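Long-range contact in reticulocyte-binding protein 2a (Plasmodium vivax, PDB 4Z8N), which probably binds the surface of red blood cells through this helical erythrocyte-binding domain, helping the malaria parasite to invade reticulocytes: residues P87-E98 with N197-F206. Sequence-based numbering, arbitrary orientation.
Sequences PENHNINLSNYE and NNVTISAINF
The ring of Tyr97 lies obliquely against Ser202 CB, Val199 CG1 and Ala203 N, its CE1 touching Ser202 CB at 3.5 Å. With CG anti to the backbone N (chi1 -172°), the ring leaves helix 94-98 and fits as a knob among Val199, Ser202, Ala203 and Phe206. Small Ser202 and Ala203 leave room for it; Tyr97 OH comes within 3.2 Å of Ala203 CA, yet hydrogen-bonds to Leu84 O, so the buried hydroxyl is satisfied. Val199 is a knob in turn, among Pro87, Glu88, Leu94 and Tyr97. The start of helix 199-237 thus wedges between turn 87-90 and the start of helix 94-115, near one end of the elongated helical erythrocyte-binding domain; the axes of segments 94-98 and 199-206 lie 22° from parallel. Compact Val199 sets its CB 3.8 Å from Pro87 CB, while its CG1 comes 3.4 Å from Ile92 O; the rigid Pro87 ring also meets Ala203. Leu94, flexible and apolar, lays its methyls against Asn197 and Asn198, CD1 also coming 3.3 Å from Ser202 OG, a hydroxyl that donates to Asn198 O. Partly exposed Glu88, bent at chi2 (95°), is long enough to span the gap to Thr200 OG1, which donates to the anti lone pair of Glu88 OE2 at 2.6 Å.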
# COMPACT_ATOMS: atom_id res chain seq x y z
N PRO A 87 18.50 -9.89 19.02
CA PRO A 87 19.96 -9.97 19.11
C PRO A 87 20.44 -10.85 20.26
O PRO A 87 21.47 -11.52 20.13
CB PRO A 87 20.38 -8.51 19.34
CG PRO A 87 19.20 -7.89 20.01
CD PRO A 87 17.99 -8.56 19.41
N GLU A 88 19.72 -10.85 21.37
CA GLU A 88 20.11 -11.62 22.55
C GLU A 88 20.05 -13.11 22.25
O GLU A 88 20.95 -13.86 22.62
CB GLU A 88 19.22 -11.27 23.74
CG GLU A 88 19.16 -9.79 24.09
CD GLU A 88 17.97 -9.07 23.46
OE1 GLU A 88 17.41 -9.59 22.47
OE2 GLU A 88 17.58 -8.00 23.97
N ASN A 89 18.98 -13.54 21.58
CA ASN A 89 18.84 -14.95 21.25
C ASN A 89 19.82 -15.38 20.16
O ASN A 89 20.16 -16.55 20.06
CB ASN A 89 17.40 -15.25 20.81
CG ASN A 89 16.43 -15.26 21.98
OD1 ASN A 89 16.46 -16.17 22.81
ND2 ASN A 89 15.58 -14.25 22.06
N HIS A 90 20.26 -14.42 19.35
CA HIS A 90 21.28 -14.69 18.33
C HIS A 90 22.67 -14.68 18.94
O HIS A 90 23.63 -15.14 18.33
CB HIS A 90 21.19 -13.67 17.19
CG HIS A 90 20.17 -14.01 16.15
ND1 HIS A 90 18.87 -13.55 16.20
CD2 HIS A 90 20.26 -14.75 15.02
CE1 HIS A 90 18.20 -14.00 15.15
NE2 HIS A 90 19.02 -14.73 14.42
N ASN A 91 22.77 -14.13 20.16
CA ASN A 91 24.04 -13.98 20.87
C ASN A 91 25.02 -13.13 20.07
O ASN A 91 26.22 -13.42 20.01
CB ASN A 91 24.65 -15.35 21.19
CG ASN A 91 25.76 -15.27 22.22
OD1 ASN A 91 25.67 -14.51 23.18
ND2 ASN A 91 26.82 -16.04 22.00
N ILE A 92 24.50 -12.08 19.45
CA ILE A 92 25.33 -11.17 18.67
C ILE A 92 25.72 -9.98 19.55
O ILE A 92 24.93 -9.52 20.37
CB ILE A 92 24.60 -10.70 17.39
CG1 ILE A 92 25.52 -9.89 16.48
CG2 ILE A 92 23.34 -9.91 17.73
CD1 ILE A 92 24.84 -9.37 15.23
N ASN A 93 26.95 -9.50 19.38
CA ASN A 93 27.43 -8.39 20.21
C ASN A 93 27.08 -7.04 19.59
O ASN A 93 26.53 -6.97 18.49
CB ASN A 93 28.94 -8.50 20.46
CG ASN A 93 29.77 -8.52 19.19
OD1 ASN A 93 29.49 -7.81 18.22
ND2 ASN A 93 30.82 -9.34 19.19
N LEU A 94 27.42 -5.97 20.30
CA LEU A 94 27.05 -4.62 19.89
C LEU A 94 27.68 -4.23 18.55
O LEU A 94 27.01 -3.70 17.67
CB LEU A 94 27.46 -3.61 20.97
CG LEU A 94 26.98 -2.18 20.74
CD1 LEU A 94 25.46 -2.15 20.65
CD2 LEU A 94 27.48 -1.26 21.84
N SER A 95 28.98 -4.50 18.41
CA SER A 95 29.70 -4.13 17.19
C SER A 95 29.15 -4.82 15.95
O SER A 95 28.94 -4.19 14.92
CB SER A 95 31.19 -4.44 17.35
OG SER A 95 31.79 -3.55 18.28
N ASN A 96 28.91 -6.12 16.06
CA ASN A 96 28.33 -6.87 14.95
C ASN A 96 26.88 -6.48 14.71
O ASN A 96 26.37 -6.58 13.60
CB ASN A 96 28.45 -8.37 15.19
CG ASN A 96 29.88 -8.87 15.06
OD1 ASN A 96 30.61 -8.44 14.17
ND2 ASN A 96 30.27 -9.78 15.94
N TYR A 97 26.20 -6.02 15.77
CA TYR A 97 24.84 -5.52 15.62
C TYR A 97 24.82 -4.28 14.74
O TYR A 97 23.98 -4.16 13.85
CB TYR A 97 24.21 -5.19 16.98
CG TYR A 97 22.73 -4.85 16.87
CD1 TYR A 97 22.31 -3.57 16.53
CD2 TYR A 97 21.77 -5.82 17.09
CE1 TYR A 97 20.97 -3.27 16.41
CE2 TYR A 97 20.42 -5.52 16.99
CZ TYR A 97 20.03 -4.25 16.65
OH TYR A 97 18.69 -3.96 16.54
N GLU A 98 25.74 -3.36 15.01
CA GLU A 98 25.83 -2.11 14.26
C GLU A 98 26.15 -2.38 12.79
O GLU A 98 25.64 -1.70 11.90
CB GLU A 98 26.88 -1.18 14.87
CG GLU A 98 26.51 -0.68 16.26
CD GLU A 98 27.63 0.08 16.94
OE1 GLU A 98 28.76 0.09 16.40
OE2 GLU A 98 27.40 0.66 18.02
N ASN A 197 25.59 1.54 26.30
CA ASN A 197 24.90 0.95 25.16
C ASN A 197 25.03 -0.57 25.11
O ASN A 197 26.07 -1.12 25.43
CB ASN A 197 25.43 1.56 23.86
CG ASN A 197 24.56 1.24 22.66
OD1 ASN A 197 23.41 0.81 22.81
ND2 ASN A 197 25.10 1.44 21.47
N ASN A 198 23.94 -1.23 24.71
CA ASN A 198 23.94 -2.68 24.54
C ASN A 198 22.98 -3.08 23.42
O ASN A 198 22.28 -2.23 22.88
CB ASN A 198 23.57 -3.38 25.85
CG ASN A 198 22.27 -2.87 26.44
OD1 ASN A 198 21.18 -3.19 25.95
ND2 ASN A 198 22.38 -2.09 27.51
N VAL A 199 22.94 -4.37 23.09
CA VAL A 199 22.13 -4.83 21.97
C VAL A 199 20.63 -4.70 22.23
O VAL A 199 19.85 -4.50 21.30
CB VAL A 199 22.45 -6.30 21.60
CG1 VAL A 199 23.85 -6.40 21.00
CG2 VAL A 199 22.31 -7.21 22.81
N THR A 200 20.23 -4.79 23.50
CA THR A 200 18.82 -4.61 23.86
C THR A 200 18.38 -3.18 23.58
O THR A 200 17.31 -2.95 23.02
CB THR A 200 18.56 -4.96 25.34
OG1 THR A 200 18.86 -6.34 25.57
CG2 THR A 200 17.11 -4.68 25.71
N ILE A 201 19.22 -2.22 23.96
CA ILE A 201 18.95 -0.81 23.67
C ILE A 201 18.92 -0.58 22.17
O ILE A 201 18.03 0.10 21.66
CB ILE A 201 20.02 0.10 24.32
CG1 ILE A 201 19.85 0.12 25.84
CG2 ILE A 201 19.93 1.52 23.76
CD1 ILE A 201 20.86 0.98 26.57
N SER A 202 19.89 -1.15 21.46
CA SER A 202 19.96 -1.02 20.01
C SER A 202 18.73 -1.61 19.34
O SER A 202 18.22 -1.04 18.37
CB SER A 202 21.23 -1.69 19.48
OG SER A 202 22.39 -1.11 20.05
N ALA A 203 18.24 -2.73 19.86
CA ALA A 203 17.07 -3.39 19.29
C ALA A 203 15.79 -2.57 19.47
O ALA A 203 14.95 -2.51 18.57
CB ALA A 203 16.90 -4.78 19.92
N ILE A 204 15.65 -1.94 20.63
CA ILE A 204 14.50 -1.10 20.97
C ILE A 204 14.41 0.08 20.00
O ILE A 204 13.38 0.36 19.39
CB ILE A 204 14.63 -0.58 22.42
CG1 ILE A 204 14.40 -1.72 23.40
CG2 ILE A 204 13.67 0.54 22.70
CD1 ILE A 204 14.56 -1.30 24.84
N ASN A 205 15.54 0.77 19.93
CA ASN A 205 15.88 1.75 18.92
C ASN A 205 15.59 1.37 17.47
O ASN A 205 15.00 2.17 16.76
CB ASN A 205 17.35 2.01 19.14
CG ASN A 205 17.60 3.14 20.10
OD1 ASN A 205 17.73 4.26 19.64
ND2 ASN A 205 17.29 2.92 21.42
N PHE A 206 15.96 0.17 17.05
CA PHE A 206 15.61 -0.31 15.70
C PHE A 206 14.11 -0.60 15.51
O PHE A 206 13.51 -0.25 14.49
CB PHE A 206 16.42 -1.55 15.38
CG PHE A 206 15.98 -2.26 14.13
CD1 PHE A 206 16.30 -1.75 12.88
CD2 PHE A 206 15.27 -3.45 14.20
CE1 PHE A 206 15.91 -2.40 11.74
CE2 PHE A 206 14.88 -4.10 13.06
CZ PHE A 206 15.20 -3.58 11.82